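Long-range contacts in vacuolar protein sorting 29 (Cryptosporidium parvum, PDB 2A22), which probably acts in vesicular protein transport as the VPS29 subunit of a retromer-like sorting complex, built on a calcineurin-like phosphoesterase fold: residues A[184-189]-A[197-202]; A[150-155]-A[175-180]; A[82-87]-A[105-110]. All coordinates share one frame; numbering follows the deposited sequence.

Interaction 1: residues A[184-189]-A[197-202]; sequences FMLMAL and YVYDLR
Residues 184-189 and 197-202 run antiparallel at 160°, their axes 4.7 Å apart at closest, and four backbone bonds join two hydrogen-bonded pairs, Phe184 with Tyr199 and Leu186 with Tyr197. Three of these bonds are short, among them Tyr199 N to Phe184 O at 2.8 Å; Phe184 N to Tyr199 O is the longest at 3.1 Å. Between the two pairs lies the non-hydrogen-bonded pair Met185 and Val198, where Met185 CA comes within 3.2 Å of Tyr197 O in a CA-H...O contact.

On the face carrying Phe184, Leu186, Tyr197 and Tyr199, two rings do most of the packing. Phe184 holds CG between its backbone N and carbonyl carbon (chi1 67°), which turns the ring toward the neighbouring strand. There Tyr199 CB stands over one face of the Phe184 ring in a CH-pi contact, 3.9 Å from the centroid. The two rings are nearly parallel, 14° between planes, but slid so far apart that they barely overlap: Phe184 CE1 meets Tyr199 CD2 at 3.5 Å. Leu186 adds its CD1 branch against Tyr199 CE2.

The two segments belong to the beta hairpin of strands 183-190 and 193-202, within the six-stranded sheet of the alpha-beta-beta-alpha sandwich. Both edges of the hairpin are taken up, by strand 26-31 beside the first strand and 205-214 beside the second. The buried Phe184 ring, packed on Leu29 and Ile31 of strand 26-31 and met edge-to-face by Phe47, suits so apolar a position.

On the other face Met185 and Val198 lie side by side and point the same way. The extended thioether chain of Met185 passes along Val198, and both its CG and its terminal CE lie 3.9 Å from Val198 CG2.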
loop_
_atom_site.group_PDB
_atom_site.type_symbol
_atom_site.label_atom_id
_atom_site.label_comp_id
_atom_site.label_asym_id
_atom_site.label_seq_id
_atom_site.Cartn_x
_atom_site.Cartn_y
_atom_site.Cartn_z
ATOM N N PHE A 184 -6.196 -3.789 3.798
ATOM C CA PHE A 184 -5.582 -2.534 3.394
ATOM C C PHE A 184 -5.385 -1.709 4.677
ATOM O O PHE A 184 -5.814 -2.125 5.771
ATOM C CB PHE A 184 -6.437 -1.787 2.345
ATOM C CG PHE A 184 -7.769 -1.284 2.883
ATOM C CD1 PHE A 184 -7.873 -0.020 3.489
ATOM C CD2 PHE A 184 -8.912 -2.073 2.778
ATOM C CE1 PHE A 184 -9.100 0.449 3.978
ATOM C CE2 PHE A 184 -10.134 -1.634 3.275
ATOM C CZ PHE A 184 -10.234 -0.354 3.868
ATOM N N MET A 185 -4.754 -0.545 4.532
ATOM C CA MET A 185 -4.550 0.373 5.647
ATOM C C MET A 185 -4.985 1.786 5.290
ATOM O O MET A 185 -4.866 2.230 4.142
ATOM C CB MET A 185 -3.084 0.402 6.055
ATOM C CG MET A 185 -2.584 -0.925 6.574
ATOM S SD MET A 185 -0.823 -0.847 6.767
ATOM C CE MET A 185 -0.547 -2.457 7.493
ATOM N N LEU A 186 -5.497 2.490 6.284
ATOM C CA LEU A 186 -5.725 3.917 6.136
ATOM C C LEU A 186 -4.923 4.581 7.237
ATOM O O LEU A 186 -5.063 4.224 8.401
ATOM C CB LEU A 186 -7.215 4.247 6.185
ATOM C CG LEU A 186 -8.021 3.952 4.905
ATOM C CD1 LEU A 186 -9.522 3.899 5.185
ATOM C CD2 LEU A 186 -7.745 5.028 3.863
ATOM N N MET A 187 -4.027 5.494 6.853
ATOM C CA MET A 187 -3.058 6.092 7.777
ATOM C C MET A 187 -3.343 7.591 7.890
ATOM O O MET A 187 -3.204 8.339 6.894
ATOM C CB MET A 187 -1.618 5.859 7.250
ATOM C CG MET A 187 -0.490 6.433 8.147
ATOM S SD MET A 187 1.159 5.996 7.578
ATOM C CE MET A 187 1.555 4.751 8.747
ATOM N N ALA A 188 -3.749 8.040 9.078
ATOM C CA ALA A 188 -3.996 9.470 9.290
ATOM C C ALA A 188 -2.703 10.098 9.790
ATOM O O ALA A 188 -2.136 9.661 10.801
ATOM C CB ALA A 188 -5.104 9.710 10.301
ATOM N N LEU A 189 -2.253 11.121 9.071
ATOM C CA LEU A 189 -1.112 11.887 9.488
ATOM C C LEU A 189 -1.546 13.291 9.893
ATOM O O LEU A 189 -2.219 14.007 9.123
ATOM C CB LEU A 189 -0.074 11.925 8.361
ATOM C CG LEU A 189 0.460 10.572 7.856
ATOM C CD1 LEU A 189 1.247 10.786 6.567
ATOM C CD2 LEU A 189 1.332 9.880 8.889
ATOM N N TYR A 197 -4.957 2.839 10.813
ATOM C CA TYR A 197 -6.025 1.840 10.815
ATOM C C TYR A 197 -5.773 0.711 9.820
ATOM O O TYR A 197 -5.602 0.939 8.627
ATOM C CB TYR A 197 -7.340 2.525 10.516
ATOM C CG TYR A 197 -7.677 3.574 11.547
ATOM C CD1 TYR A 197 -8.178 3.203 12.809
ATOM C CD2 TYR A 197 -7.486 4.939 11.279
ATOM C CE1 TYR A 197 -8.490 4.180 13.793
ATOM C CE2 TYR A 197 -7.811 5.917 12.243
ATOM C CZ TYR A 197 -8.313 5.528 13.499
ATOM O OH TYR A 197 -8.626 6.485 14.470
ATOM N N VAL A 198 -5.731 -0.510 10.336
ATOM C CA VAL A 198 -5.456 -1.677 9.546
ATOM C C VAL A 198 -6.749 -2.474 9.357
ATOM O O VAL A 198 -7.338 -2.961 10.335
ATOM C CB VAL A 198 -4.383 -2.544 10.251
ATOM C CG1 VAL A 198 -4.150 -3.866 9.499
ATOM C CG2 VAL A 198 -3.063 -1.750 10.387
ATOM N N TYR A 199 -7.188 -2.611 8.109
ATOM C CA TYR A 199 -8.461 -3.333 7.815
ATOM C C TYR A 199 -8.177 -4.732 7.266
ATOM O O TYR A 199 -7.308 -4.887 6.431
ATOM C CB TYR A 199 -9.333 -2.556 6.822
ATOM C CG TYR A 199 -9.822 -1.252 7.413
ATOM C CD1 TYR A 199 -11.052 -1.176 8.032
ATOM C CD2 TYR A 199 -9.018 -0.116 7.402
ATOM C CE1 TYR A 199 -11.494 0.022 8.614
ATOM C CE2 TYR A 199 -9.452 1.075 7.954
ATOM C CZ TYR A 199 -10.680 1.125 8.582
ATOM O OH TYR A 199 -11.090 2.288 9.153
ATOM N N ASP A 200 -8.885 -5.737 7.765
ATOM C CA ASP A 200 -8.904 -7.043 7.136
ATOM C C ASP A 200 -10.308 -7.653 7.141
ATOM O O ASP A 200 -11.134 -7.316 7.996
ATOM C CB ASP A 200 -7.859 -7.982 7.750
ATOM C CG ASP A 200 -8.225 -8.450 9.170
ATOM O OD1 ASP A 200 -8.795 -7.682 9.954
ATOM O OD2 ASP A 200 -7.894 -9.592 9.515
ATOM N N LEU A 201 -10.574 -8.514 6.159
ATOM C CA LEU A 201 -11.860 -9.159 6.021
ATOM C C LEU A 201 -11.714 -10.641 6.333
ATOM O O LEU A 201 -11.037 -11.360 5.609
ATOM C CB LEU A 201 -12.415 -8.979 4.591
ATOM C CG LEU A 201 -13.765 -9.647 4.222
ATOM C CD1 LEU A 201 -14.864 -9.236 5.177
ATOM C CD2 LEU A 201 -14.184 -9.256 2.820
ATOM N N ARG A 202 -12.342 -11.082 7.414
ATOM C CA ARG A 202 -12.338 -12.495 7.825
ATOM C C ARG A 202 -13.778 -12.907 8.186
ATOM O O ARG A 202 -14.514 -12.158 8.853
ATOM C CB ARG A 202 -11.393 -12.721 9.005
ATOM C CG ARG A 202 -9.893 -12.511 8.646
ATOM C CD ARG A 202 -8.903 -12.688 9.822
ATOM N NE ARG A 202 -9.141 -11.741 10.924
ATOM C CZ ARG A 202 -9.640 -12.084 12.114
ATOM N NH1 ARG A 202 -9.948 -13.357 12.378
ATOM N NH2 ARG A 202 -9.838 -11.158 13.045
#

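Interaction 2: residues A[150-155]-A[175-180]; sequences THKLRV and ALTPDA
The backbones of Thr150-His151 and Leu176-Thr177 come alongside each other without beta pairing, and Thr177 opens a type II beta turn that ends at Ala180. The turn is closed by Ala180 N bonding to Thr177 O at 3.1 Å; Pro178 supplies the restricted phi of its second position, and the turn brings the side chains of Thr177 and Ala180 round to the same neighbour, His151.

Thr177 carries the contact. Its OG1 donates to Thr150 O; the modelled separation of 2.5 Å is probably an underestimate. With OG1 anti to its own carbonyl carbon (chi1 -45°), the hydroxyl faces Thr150 while the methyl branch CG2 packs near His151 O at 3.6 Å. A beta-branched residue with one polar and one apolar arm thus serves both neighbours. Ala180, small enough to fit close to the backbone, sets CB beside His151 O and 4.0 Å from His151 CB. Leu176 lays CB against Thr150 O at 3.5 Å and rests CD2 near Thr150 CA.

The imidazole of His151 leads away from this packing. A water hydrogen-bonds to both His151 ND1, at 3.1 Å, and Thr177 O, bridging the ring to the turn, while His151 NE2 pairs with Lys35 NZ. His151 itself has positive phi, 63°, which bends the chain between Thr150 and Lys152. The Thr150 hydroxyl is engaged with Asp128.

The contact joins the loop leading into strand 154-158, the edge strand of the five-stranded sheet, to the loop that runs from strand 161-165 to strand 183-190. Beyond it, Leu153 and Val155 reach across to Met185 and Val198, on strands 183-190 and 193-202 of the other sheet.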
loop_
_atom_site.group_PDB
_atom_site.type_symbol
_atom_site.label_atom_id
_atom_site.label_comp_id
_atom_site.label_asym_id
_atom_site.label_seq_id
_atom_site.Cartn_x
_atom_site.Cartn_y
_atom_site.Cartn_z
ATOM N N THR A 150 4.462 -9.938 -0.444
ATOM C CA THR A 150 4.379 -11.197 0.309
ATOM C C THR A 150 2.970 -11.600 0.781
ATOM O O THR A 150 2.775 -12.721 1.273
ATOM C CB THR A 150 5.281 -11.109 1.507
ATOM O OG1 THR A 150 4.850 -10.012 2.328
ATOM C CG2 THR A 150 6.730 -10.841 1.039
ATOM N N HIS A 151 2.003 -10.680 0.663
ATOM C CA HIS A 151 0.629 -10.862 1.215
ATOM C C HIS A 151 0.570 -10.983 2.739
ATOM O O HIS A 151 -0.431 -11.442 3.287
ATOM C CB HIS A 151 -0.122 -12.062 0.560
ATOM C CG HIS A 151 -0.359 -11.903 -0.919
ATOM N ND1 HIS A 151 -1.384 -12.548 -1.582
ATOM C CD2 HIS A 151 0.290 -11.168 -1.854
ATOM C CE1 HIS A 151 -1.345 -12.227 -2.860
ATOM N NE2 HIS A 151 -0.340 -11.391 -3.053
ATOM N N LYS A 152 1.620 -10.543 3.419
ATOM C CA LYS A 152 1.642 -10.547 4.845
ATOM C C LYS A 152 1.405 -9.154 5.385
ATOM O O LYS A 152 2.306 -8.299 5.369
ATOM C CB LYS A 152 2.966 -11.077 5.398
ATOM C CG LYS A 152 2.841 -11.409 6.905
ATOM C CD LYS A 152 4.154 -11.795 7.556
ATOM C CE LYS A 152 3.851 -12.584 8.862
ATOM N NZ LYS A 152 5.069 -12.949 9.668
ATOM N N LEU A 153 0.194 -8.962 5.896
ATOM C CA LEU A 153 -0.204 -7.750 6.584
ATOM C C LEU A 153 0.713 -7.533 7.784
ATOM O O LEU A 153 0.903 -8.439 8.609
ATOM C CB LEU A 153 -1.652 -7.894 7.036
ATOM C CG LEU A 153 -2.490 -6.736 7.582
ATOM C CD1 LEU A 153 -2.529 -5.531 6.634
ATOM C CD2 LEU A 153 -3.895 -7.285 7.883
ATOM N N ARG A 154 1.325 -6.355 7.856
ATOM C CA ARG A 154 2.255 -6.094 8.943
ATOM C C ARG A 154 2.501 -4.616 9.234
ATOM O O ARG A 154 2.578 -3.787 8.323
ATOM C CB ARG A 154 3.603 -6.756 8.684
ATOM C CG ARG A 154 4.493 -6.771 9.932
ATOM C CD ARG A 154 5.742 -7.608 9.732
ATOM N NE ARG A 154 6.542 -7.178 8.585
ATOM C CZ ARG A 154 7.676 -7.760 8.199
ATOM N NH1 ARG A 154 8.165 -8.801 8.861
ATOM N NH2 ARG A 154 8.323 -7.308 7.141
ATOM N N VAL A 155 2.645 -4.326 10.521
ATOM C CA VAL A 155 3.048 -3.024 11.023
ATOM C C VAL A 155 4.165 -3.281 12.015
ATOM O O VAL A 155 3.976 -4.042 12.969
ATOM C CB VAL A 155 1.940 -2.393 11.875
ATOM C CG1 VAL A 155 2.404 -1.041 12.478
ATOM C CG2 VAL A 155 0.664 -2.278 11.091
ATOM N N ALA A 175 1.531 -18.210 -2.285
ATOM C CA ALA A 175 2.064 -19.262 -1.398
ATOM C C ALA A 175 2.953 -18.705 -0.281
ATOM O O ALA A 175 3.251 -19.419 0.702
ATOM C CB ALA A 175 2.839 -20.344 -2.206
ATOM N N LEU A 176 3.379 -17.443 -0.426
ATOM C CA LEU A 176 4.154 -16.771 0.631
ATOM C C LEU A 176 3.357 -16.603 1.916
ATOM O O LEU A 176 3.896 -16.765 3.018
ATOM C CB LEU A 176 4.696 -15.428 0.144
ATOM C CG LEU A 176 6.060 -15.332 -0.555
ATOM C CD1 LEU A 176 6.573 -16.660 -1.111
ATOM C CD2 LEU A 176 6.150 -14.196 -1.610
ATOM N N THR A 177 2.063 -16.299 1.783
ATOM C CA THR A 177 1.177 -16.171 2.943
ATOM C C THR A 177 -0.190 -16.783 2.593
ATOM O O THR A 177 -1.153 -16.056 2.281
ATOM C CB THR A 177 1.021 -14.699 3.369
ATOM O OG1 THR A 177 2.301 -14.056 3.368
ATOM C CG2 THR A 177 0.351 -14.582 4.762
ATOM N N PRO A 178 -0.279 -18.129 2.621
ATOM C CA PRO A 178 -1.466 -18.791 2.080
ATOM C C PRO A 178 -2.748 -18.369 2.830
ATOM O O PRO A 178 -2.739 -18.245 4.054
ATOM C CB PRO A 178 -1.171 -20.280 2.281
ATOM C CG PRO A 178 -0.117 -20.337 3.303
ATOM C CD PRO A 178 0.692 -19.090 3.175
ATOM N N ASP A 179 -3.816 -18.118 2.078
ATOM C CA ASP A 179 -5.079 -17.621 2.631
ATOM C C ASP A 179 -4.989 -16.334 3.511
ATOM O O ASP A 179 -5.745 -16.153 4.475
ATOM C CB ASP A 179 -5.808 -18.779 3.337
ATOM C CG ASP A 179 -5.966 -20.012 2.421
ATOM O OD1 ASP A 179 -6.188 -19.828 1.207
ATOM O OD2 ASP A 179 -5.860 -21.155 2.906
ATOM N N ALA A 180 -4.058 -15.447 3.175
ATOM C CA ALA A 180 -4.082 -14.086 3.706
ATOM C C ALA A 180 -5.465 -13.513 3.400
ATOM O O ALA A 180 -6.028 -13.742 2.320
ATOM C CB ALA A 180 -3.019 -13.244 3.067
HETATM O O HOH W 1 -2.341 -15.058 -0.036
#

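Interaction 3: residues A[82-87]-A[105-110]; sequences YIVSGD and EYVVVQ
Tyr82, in the short edge strand 81-83, packs against Val107 and Val109 of strand 106-111 across the interface between the two sheets of the calcineurin-like phosphoesterase sandwich. Strand 81-83 borders the six-stranded sheet and 106-111 the five-stranded one, so the meeting is made by side chains rather than strand pairing.

The close part is apolar. Tyr82 CD1 lies 3.8 Å from Val107 CG1, the two side chains crossing at about a right angle. Further along the ring, Val109 comes from the opposite direction with CB over one face of Tyr82, and its CG2 branch sits 3.9 Å from Tyr82 CZ. The ring therefore spans two valines, alternate residues whose side chains share one side of their strand; an aromatic long enough to reach both suits this place. Val84 adds the next layer: its CG1, anti to the carbonyl carbon (chi1 -65°), approaches Val107 CG2 at 4.0 Å and also Tyr106 CA. Leu118 and Leu60 also touch Tyr82.

The other end is looser and wetter. Glu105 and Tyr106 both set CB away from 82-87; the carboxylate of Glu105 makes a weak bond to Gln123, and the side chain of Tyr106 packs on Leu140 of helix 130-140. Asp87 OD1 bonds to Asn64 and weakly to His120 and His149; Asp87 and the two histidines form what may be a vacant metal site, as in related phosphoesterases. A single water links the backbones here, donating to Ser85 O at 2.8 Å and to Glu105 O at 2.6 Å.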
loop_
_atom_site.group_PDB
_atom_site.type_symbol
_atom_site.label_atom_id
_atom_site.label_comp_id
_atom_site.label_asym_id
_atom_site.label_seq_id
_atom_site.Cartn_x
_atom_site.Cartn_y
_atom_site.Cartn_z
ATOM N N TYR A 82 -0.008 7.266 -6.165
ATOM C CA TYR A 82 1.276 6.692 -6.536
ATOM C C TYR A 82 1.159 5.183 -6.625
ATOM O O TYR A 82 0.718 4.520 -5.663
ATOM C CB TYR A 82 2.346 7.076 -5.488
ATOM C CG TYR A 82 2.520 8.584 -5.398
ATOM C CD1 TYR A 82 3.476 9.215 -6.167
ATOM C CD2 TYR A 82 1.687 9.382 -4.583
ATOM C CE1 TYR A 82 3.640 10.586 -6.144
ATOM C CE2 TYR A 82 1.840 10.786 -4.542
ATOM C CZ TYR A 82 2.834 11.368 -5.338
ATOM O OH TYR A 82 3.062 12.733 -5.370
ATOM N N ILE A 83 1.576 4.636 -7.764
ATOM C CA ILE A 83 1.552 3.202 -8.014
ATOM C C ILE A 83 2.913 2.775 -8.470
ATOM O O ILE A 83 3.506 3.367 -9.399
ATOM C CB ILE A 83 0.510 2.834 -9.094
ATOM C CG1 ILE A 83 -0.906 3.250 -8.628
ATOM C CG2 ILE A 83 0.589 1.339 -9.452
ATOM C CD1 ILE A 83 -2.014 3.251 -9.742
ATOM N N VAL A 84 3.449 1.759 -7.806
ATOM C CA VAL A 84 4.721 1.214 -8.239
ATOM C C VAL A 84 4.497 -0.120 -8.967
ATOM O O VAL A 84 3.472 -0.780 -8.789
ATOM C CB VAL A 84 5.735 1.084 -7.081
ATOM C CG1 VAL A 84 6.092 2.480 -6.569
ATOM C CG2 VAL A 84 5.192 0.157 -5.953
ATOM N N SER A 85 5.458 -0.484 -9.796
ATOM C CA SER A 85 5.437 -1.743 -10.528
ATOM C C SER A 85 5.679 -2.977 -9.640
ATOM O O SER A 85 6.655 -3.033 -8.881
ATOM C CB SER A 85 6.521 -1.692 -11.613
ATOM O OG SER A 85 6.269 -2.719 -12.544
ATOM N N GLY A 86 4.803 -3.966 -9.742
ATOM C CA GLY A 86 5.031 -5.263 -9.109
ATOM C C GLY A 86 5.484 -6.329 -10.089
ATOM O O GLY A 86 5.610 -6.062 -11.265
ATOM N N ASP A 87 5.716 -7.545 -9.603
ATOM C CA ASP A 87 6.243 -8.639 -10.437
ATOM C C ASP A 87 5.217 -9.254 -11.409
ATOM O O ASP A 87 5.594 -9.955 -12.315
ATOM C CB ASP A 87 6.860 -9.750 -9.568
ATOM C CG ASP A 87 5.862 -10.387 -8.619
ATOM O OD1 ASP A 87 5.082 -9.682 -7.952
ATOM O OD2 ASP A 87 5.855 -11.620 -8.509
ATOM N N GLU A 105 9.639 1.892 -10.172
ATOM C CA GLU A 105 9.983 0.821 -9.278
ATOM C C GLU A 105 9.892 1.261 -7.802
ATOM O O GLU A 105 9.610 0.458 -6.912
ATOM C CB GLU A 105 11.388 0.315 -9.611
ATOM C CG GLU A 105 11.796 -0.895 -8.798
ATOM C CD GLU A 105 12.933 -1.698 -9.432
ATOM O OE1 GLU A 105 13.727 -1.101 -10.202
ATOM O OE2 GLU A 105 13.033 -2.920 -9.142
ATOM N N TYR A 106 10.162 2.529 -7.537
ATOM C CA TYR A 106 9.990 3.017 -6.200
ATOM C C TYR A 106 9.681 4.484 -6.237
ATOM O O TYR A 106 9.903 5.126 -7.258
ATOM C CB TYR A 106 11.203 2.698 -5.335
ATOM C CG TYR A 106 12.474 3.360 -5.756
ATOM C CD1 TYR A 106 12.760 4.680 -5.358
ATOM C CD2 TYR A 106 13.416 2.669 -6.523
ATOM C CE1 TYR A 106 13.954 5.321 -5.733
ATOM C CE2 TYR A 106 14.630 3.291 -6.906
ATOM C CZ TYR A 106 14.891 4.621 -6.502
ATOM O OH TYR A 106 16.075 5.249 -6.867
ATOM N N VAL A 107 9.130 4.983 -5.128
ATOM C CA VAL A 107 8.625 6.349 -4.984
ATOM C C VAL A 107 8.984 6.772 -3.557
ATOM O O VAL A 107 8.961 5.951 -2.627
ATOM C CB VAL A 107 7.066 6.353 -5.194
ATOM C CG1 VAL A 107 6.352 7.410 -4.378
ATOM C CG2 VAL A 107 6.711 6.459 -6.678
ATOM N N VAL A 108 9.356 8.041 -3.389
ATOM C CA VAL A 108 9.494 8.637 -2.056
ATOM C C VAL A 108 8.695 9.900 -2.104
ATOM O O VAL A 108 8.861 10.716 -3.014
ATOM C CB VAL A 108 10.945 8.935 -1.689
ATOM C CG1 VAL A 108 11.044 9.551 -0.271
ATOM C CG2 VAL A 108 11.765 7.674 -1.778
ATOM N N VAL A 109 7.767 10.036 -1.170
ATOM C CA VAL A 109 6.837 11.165 -1.226
ATOM C C VAL A 109 6.734 11.808 0.137
ATOM O O VAL A 109 6.679 11.105 1.159
ATOM C CB VAL A 109 5.440 10.768 -1.835
ATOM C CG1 VAL A 109 4.877 9.592 -1.145
ATOM C CG2 VAL A 109 4.457 11.919 -1.794
ATOM N N GLN A 110 6.770 13.140 0.152
ATOM C CA GLN A 110 6.679 13.890 1.404
ATOM C C GLN A 110 5.196 14.103 1.680
ATOM O O GLN A 110 4.509 14.713 0.885
ATOM C CB GLN A 110 7.422 15.235 1.270
ATOM C CG GLN A 110 7.439 16.125 2.524
ATOM C CD GLN A 110 8.331 15.592 3.623
ATOM O OE1 GLN A 110 8.001 15.690 4.802
ATOM N NE2 GLN A 110 9.461 15.023 3.250
HETATM O O HOH W 2 8.374 -1.821 -6.971
#

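In the fold
All three contacts are partly buried, but interactions 1 and 3 centre nearer the middle of the chain (about 10 and 9 Å from its centre) than interaction 2 (about 13 Å), and interaction 1 alone has no exposed residue among those that touch. Interaction 1 binds neighbouring strands within one sheet, mainly by backbone bonds; interaction 3 crosses between sheets through apolar side chains; interaction 2 joins two loops by a hydroxyl, a turn and a water. Interactions 1 and 2 touch, Met185 CE packing on Arg154 O, where the hairpin meets the edge strand and the loop leading into it. Interactions 1 and 3 lie on opposite sides of the chain's centre yet both reach the six-stranded sheet.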